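Conserved hypothetical protein (Staphylococcus aureus subsp. aureus, PDB 2AP3) is of unknown function but belongs to a family of putative cell-wall binding lipoproteins. Local coordinates at residues D76-E81 with K134-A139; N141-L146 with Q169-L174. One frame throughout, in Å; residues are numbered along the deposited sequence.

Contact 1 of 2, residues D76-E81 with K134-A139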
# COMPACT_ATOMS: atom_id res chain seq x y z
N ASP A 76 -13.13 -2.63 11.97
CA ASP A 76 -12.20 -1.85 12.81
C ASP A 76 -10.80 -2.48 12.85
O ASP A 76 -9.79 -1.77 12.77
CB ASP A 76 -12.73 -1.65 14.25
CG ASP A 76 -13.93 -0.76 14.29
OD1 ASP A 76 -14.10 0.11 13.42
OD2 ASP A 76 -14.72 -0.93 15.26
N ASP A 77 -10.76 -3.80 12.96
CA ASP A 77 -9.50 -4.50 13.12
C ASP A 77 -8.67 -4.38 11.85
O ASP A 77 -7.46 -4.21 11.89
CB ASP A 77 -9.76 -5.99 13.41
CG ASP A 77 -10.25 -6.25 14.81
OD1 ASP A 77 -10.20 -5.33 15.65
OD2 ASP A 77 -10.72 -7.39 15.04
N ARG A 78 -9.34 -4.47 10.70
CA ARG A 78 -8.62 -4.35 9.43
C ARG A 78 -8.09 -2.94 9.25
O ARG A 78 -6.94 -2.74 8.87
CB ARG A 78 -9.52 -4.77 8.27
CG ARG A 78 -9.72 -6.29 8.24
CD ARG A 78 -10.65 -6.73 7.10
NE ARG A 78 -12.05 -6.35 7.30
CZ ARG A 78 -12.83 -5.79 6.38
NH1 ARG A 78 -12.36 -5.51 5.17
NH2 ARG A 78 -14.09 -5.51 6.68
N LEU A 79 -8.92 -1.94 9.55
CA LEU A 79 -8.43 -0.57 9.49
C LEU A 79 -7.27 -0.30 10.45
O LEU A 79 -6.30 0.41 10.10
CB LEU A 79 -9.57 0.40 9.78
CG LEU A 79 -10.63 0.48 8.69
CD1 LEU A 79 -11.92 1.14 9.21
CD2 LEU A 79 -10.10 1.22 7.42
N LYS A 80 -7.34 -0.86 11.65
CA LYS A 80 -6.29 -0.64 12.64
C LYS A 80 -4.98 -1.27 12.13
O LYS A 80 -3.90 -0.64 12.16
CB LYS A 80 -6.70 -1.23 13.98
CG LYS A 80 -5.69 -1.03 15.11
CD LYS A 80 -5.35 0.44 15.33
CE LYS A 80 -6.59 1.21 15.81
NZ LYS A 80 -6.36 2.69 15.99
N GLU A 81 -5.06 -2.51 11.65
CA GLU A 81 -3.87 -3.15 11.10
C GLU A 81 -3.32 -2.35 9.92
O GLU A 81 -2.10 -2.15 9.80
CB GLU A 81 -4.20 -4.61 10.73
CG GLU A 81 -2.99 -5.46 10.35
CD GLU A 81 -1.90 -5.55 11.42
OE1 GLU A 81 -2.18 -5.48 12.65
OE2 GLU A 81 -0.75 -5.74 11.01
N LYS A 134 -6.33 5.85 0.78
CA LYS A 134 -7.64 6.50 0.84
C LYS A 134 -8.74 5.56 0.31
O LYS A 134 -9.81 5.42 0.90
CB LYS A 134 -7.64 7.82 0.04
CG LYS A 134 -8.86 8.71 0.29
CD LYS A 134 -8.68 10.07 -0.42
CE LYS A 134 -9.95 10.89 -0.41
NZ LYS A 134 -10.44 11.21 0.96
N ALA A 135 -8.46 4.90 -0.81
CA ALA A 135 -9.45 4.04 -1.45
C ALA A 135 -9.73 2.79 -0.59
O ALA A 135 -10.87 2.34 -0.48
CB ALA A 135 -8.99 3.63 -2.85
N TYR A 136 -8.68 2.23 0.01
CA TYR A 136 -8.85 1.06 0.85
C TYR A 136 -9.68 1.41 2.08
O TYR A 136 -10.66 0.73 2.39
CB TYR A 136 -7.48 0.48 1.26
CG TYR A 136 -7.64 -0.70 2.20
CD1 TYR A 136 -8.16 -1.91 1.73
CD2 TYR A 136 -7.34 -0.58 3.56
CE1 TYR A 136 -8.36 -2.99 2.59
CE2 TYR A 136 -7.54 -1.68 4.44
CZ TYR A 136 -8.03 -2.88 3.94
OH TYR A 136 -8.22 -3.95 4.80
N LYS A 137 -9.30 2.49 2.78
CA LYS A 137 -10.08 2.92 3.96
C LYS A 137 -11.55 3.23 3.63
O LYS A 137 -12.45 2.86 4.40
CB LYS A 137 -9.41 4.10 4.64
CG LYS A 137 -8.08 3.71 5.26
CD LYS A 137 -7.50 4.87 6.11
CE LYS A 137 -6.90 5.93 5.27
NZ LYS A 137 -6.20 6.89 6.20
N LYS A 138 -11.79 3.86 2.49
CA LYS A 138 -13.15 4.18 2.10
C LYS A 138 -13.94 2.88 1.95
O LYS A 138 -15.08 2.77 2.41
CB LYS A 138 -13.16 4.99 0.79
CG LYS A 138 -14.51 5.50 0.42
CD LYS A 138 -14.46 6.14 -0.94
CE LYS A 138 -15.83 6.55 -1.39
NZ LYS A 138 -16.27 7.73 -0.66
N ALA A 139 -13.32 1.90 1.29
CA ALA A 139 -14.01 0.62 1.05
C ALA A 139 -14.35 -0.07 2.39
O ALA A 139 -15.51 -0.47 2.62
CB ALA A 139 -13.16 -0.26 0.17
O HOH W 1 -9.81 -6.01 3.83

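Contact 2 of 2, residues N141-L146 with Q169-L174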
# COMPACT_ATOMS: atom_id res chain seq x y z
N ASN A 141 -14.45 1.16 5.44
CA ASN A 141 -15.42 1.96 6.15
C ASN A 141 -16.84 1.79 5.60
O ASN A 141 -17.78 1.78 6.39
CB ASN A 141 -14.99 3.42 6.19
CG ASN A 141 -13.97 3.68 7.30
OD1 ASN A 141 -12.83 4.13 7.07
ND2 ASN A 141 -14.38 3.40 8.52
N SER A 142 -16.99 1.61 4.28
CA SER A 142 -18.35 1.43 3.71
C SER A 142 -18.95 0.06 4.09
O SER A 142 -20.18 -0.08 4.20
CB SER A 142 -18.36 1.67 2.20
OG SER A 142 -17.63 0.66 1.55
N GLU A 143 -18.08 -0.92 4.35
CA GLU A 143 -18.52 -2.22 4.90
C GLU A 143 -19.03 -1.99 6.32
O GLU A 143 -20.13 -2.42 6.68
CB GLU A 143 -17.39 -3.25 4.88
CG GLU A 143 -17.09 -3.73 3.43
CD GLU A 143 -15.82 -4.54 3.24
OE1 GLU A 143 -14.92 -4.51 4.09
OE2 GLU A 143 -15.70 -5.18 2.16
N LYS A 144 -18.22 -1.29 7.12
CA LYS A 144 -18.60 -0.94 8.48
C LYS A 144 -19.98 -0.24 8.53
O LYS A 144 -20.82 -0.55 9.37
CB LYS A 144 -17.51 -0.15 9.19
CG LYS A 144 -17.87 0.12 10.68
CD LYS A 144 -16.76 0.84 11.47
CE LYS A 144 -17.26 1.32 12.85
NZ LYS A 144 -16.14 2.01 13.56
N THR A 145 -20.21 0.70 7.61
CA THR A 145 -21.49 1.40 7.53
C THR A 145 -22.66 0.42 7.31
O THR A 145 -23.70 0.53 7.95
CB THR A 145 -21.41 2.44 6.42
OG1 THR A 145 -20.47 3.44 6.82
CG2 THR A 145 -22.75 3.09 6.16
N LEU A 146 -22.47 -0.55 6.43
CA LEU A 146 -23.51 -1.58 6.25
C LEU A 146 -23.70 -2.37 7.55
O LEU A 146 -24.84 -2.61 7.95
CB LEU A 146 -23.18 -2.50 5.09
CG LEU A 146 -24.03 -3.76 4.92
CD1 LEU A 146 -25.53 -3.40 4.81
CD2 LEU A 146 -23.58 -4.60 3.74
N GLN A 169 -19.07 -0.07 -5.49
CA GLN A 169 -18.47 1.02 -6.25
C GLN A 169 -17.09 1.38 -5.67
O GLN A 169 -16.12 1.67 -6.41
CB GLN A 169 -19.36 2.27 -6.25
CG GLN A 169 -18.83 3.37 -7.15
CD GLN A 169 -18.45 2.84 -8.53
OE1 GLN A 169 -19.29 2.28 -9.24
NE2 GLN A 169 -17.18 3.00 -8.90
N ASN A 170 -17.01 1.35 -4.35
CA ASN A 170 -15.76 1.62 -3.67
C ASN A 170 -14.69 0.61 -4.00
O ASN A 170 -13.51 0.96 -4.12
CB ASN A 170 -15.99 1.72 -2.16
CG ASN A 170 -16.81 2.93 -1.80
OD1 ASN A 170 -16.95 3.87 -2.60
ND2 ASN A 170 -17.37 2.91 -0.60
N TYR A 171 -15.11 -0.65 -4.18
CA TYR A 171 -14.15 -1.69 -4.57
C TYR A 171 -13.72 -1.56 -6.04
O TYR A 171 -12.57 -1.88 -6.36
CB TYR A 171 -14.64 -3.10 -4.21
CG TYR A 171 -14.31 -3.42 -2.78
CD1 TYR A 171 -12.99 -3.65 -2.40
CD2 TYR A 171 -15.28 -3.42 -1.79
CE1 TYR A 171 -12.66 -3.91 -1.07
CE2 TYR A 171 -14.97 -3.68 -0.47
CZ TYR A 171 -13.65 -3.93 -0.12
OH TYR A 171 -13.31 -4.19 1.20
N LYS A 172 -14.60 -1.05 -6.90
CA LYS A 172 -14.26 -0.80 -8.31
C LYS A 172 -13.16 0.25 -8.34
O LYS A 172 -12.16 0.10 -9.04
CB LYS A 172 -15.46 -0.30 -9.12
CG LYS A 172 -16.45 -1.38 -9.55
CD LYS A 172 -17.54 -0.78 -10.42
CE LYS A 172 -18.78 -1.69 -10.48
NZ LYS A 172 -18.81 -2.61 -11.65
N LYS A 173 -13.36 1.30 -7.56
CA LYS A 173 -12.38 2.36 -7.46
C LYS A 173 -11.07 1.88 -6.84
O LYS A 173 -9.98 2.28 -7.28
CB LYS A 173 -12.96 3.51 -6.66
CG LYS A 173 -14.14 4.21 -7.33
CD LYS A 173 -14.32 5.60 -6.73
CE LYS A 173 -14.86 5.56 -5.29
NZ LYS A 173 -14.35 6.74 -4.52
N LEU A 174 -11.16 1.02 -5.82
CA LEU A 174 -9.95 0.50 -5.19
C LEU A 174 -9.13 -0.32 -6.20
O LEU A 174 -7.90 -0.21 -6.23
CB LEU A 174 -10.28 -0.31 -3.93
CG LEU A 174 -9.13 -1.07 -3.23
CD1 LEU A 174 -8.03 -0.11 -2.77
CD2 LEU A 174 -9.68 -1.93 -2.10

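Contact 1 of 2, residues D76-E81 with K134-A139
In the elongated antiparallel helical bundle that makes up this chain, helices 61-96 and 109-150 run side by side in opposite directions, and here L79 and R78 of the first meet K137 and Y136 of the second. L79 and K137 are the nearest pair along the two backbones, their CA atoms 6.7 Å apart. One methyl, L79 CD2, rests on the root of the lysine, 3.9 Å from K137 CA and equally far from K137 CG, with the two side chains slanting across each other. The lysine chain then turns away at chi3 (-77°), carrying NZ to a salt bridge with E86 further along helix 61-96, so K137 lends this interface its aliphatic base.

Y136 works from the other flank. With CG anti to the backbone N (chi1 177°), the ring reaches over to the arginine, and Y136 OH lies 3.8 Å from R78 CB; F82 meets the same ring. N74 takes the R78 NE proton, while R78 NH1 turns to a water. That water lies in the guanidinium plane as well as the tyrosine ring plane, joining the helices by accepting from R78 NH1 at 2.9 Å and bonding Y136 OH at 2.8 Å.

Contact 2 of 2, residues N141-L146 with Q169-L174
Y171 and E143 bury the most surface here, with S142 close behind, and each of the two main pairings is made by a single polar bond. Y171 OH donates to E143 OE2 at 2.8 Å. The hydroxyl comes in from above the carboxylate, 51° out of its plane, whereas the oxygen itself sits at the ring edge and near the ring plane, with E143 OE2 also 3.1 Å from Y171 CE2. The side chains cross at about a right angle, and the planes of carboxylate and ring are tilted 40° against each other. Extended beyond CG, the glutamate pushes its carboxylate well clear of its own helix. Its second oxygen, OE1, is held by a salt bridge to R78 of helix 61-96, so the two oxygens of this buried residue are each gripped, and the positive charge of R78 would probably offset that of the carboxylate.

The fold element is an antiparallel helical hairpin: helix 109-150 turns back into helix 157-195, which brings S142 opposite N170, the nearest CA pair of the two segments. N170 ND2 donates to S142 OG at 3.1 Å, fairly straight at 159°, and the serine oxygen lies close to the amide plane. S142 OG stands between its backbone N and carbonyl carbon, where it can also hand its proton back down the helix to A139 O. The hydroxyl thus accepts from one helix and donates to a carbonyl of its own. I167 of helix 157-195 touches the side chains of both S142 and E143.

In the fold
From the N terminus, helices 10-30 and 33-50 come before either contact, though helix 33-50 packs against R78 and Y136. Contact 1 brings helix 109-150 back against helix 61-96, closing a span of 52 residues that includes the connection between these helices, of which residues 100-104 are not modelled. Contact 2 follows, closing a shorter hairpin of 22 residues between helices 109-150 and 157-195. The two are in series, neither nested nor crossed, with centres 10 Å apart. Helix 109-150 serves both, so it links helix 61-96 to helix 157-195. The contacts also touch directly: D76 OD1 and K144 NZ form a salt bridge of 2.8 Å, and K138 packs on N170.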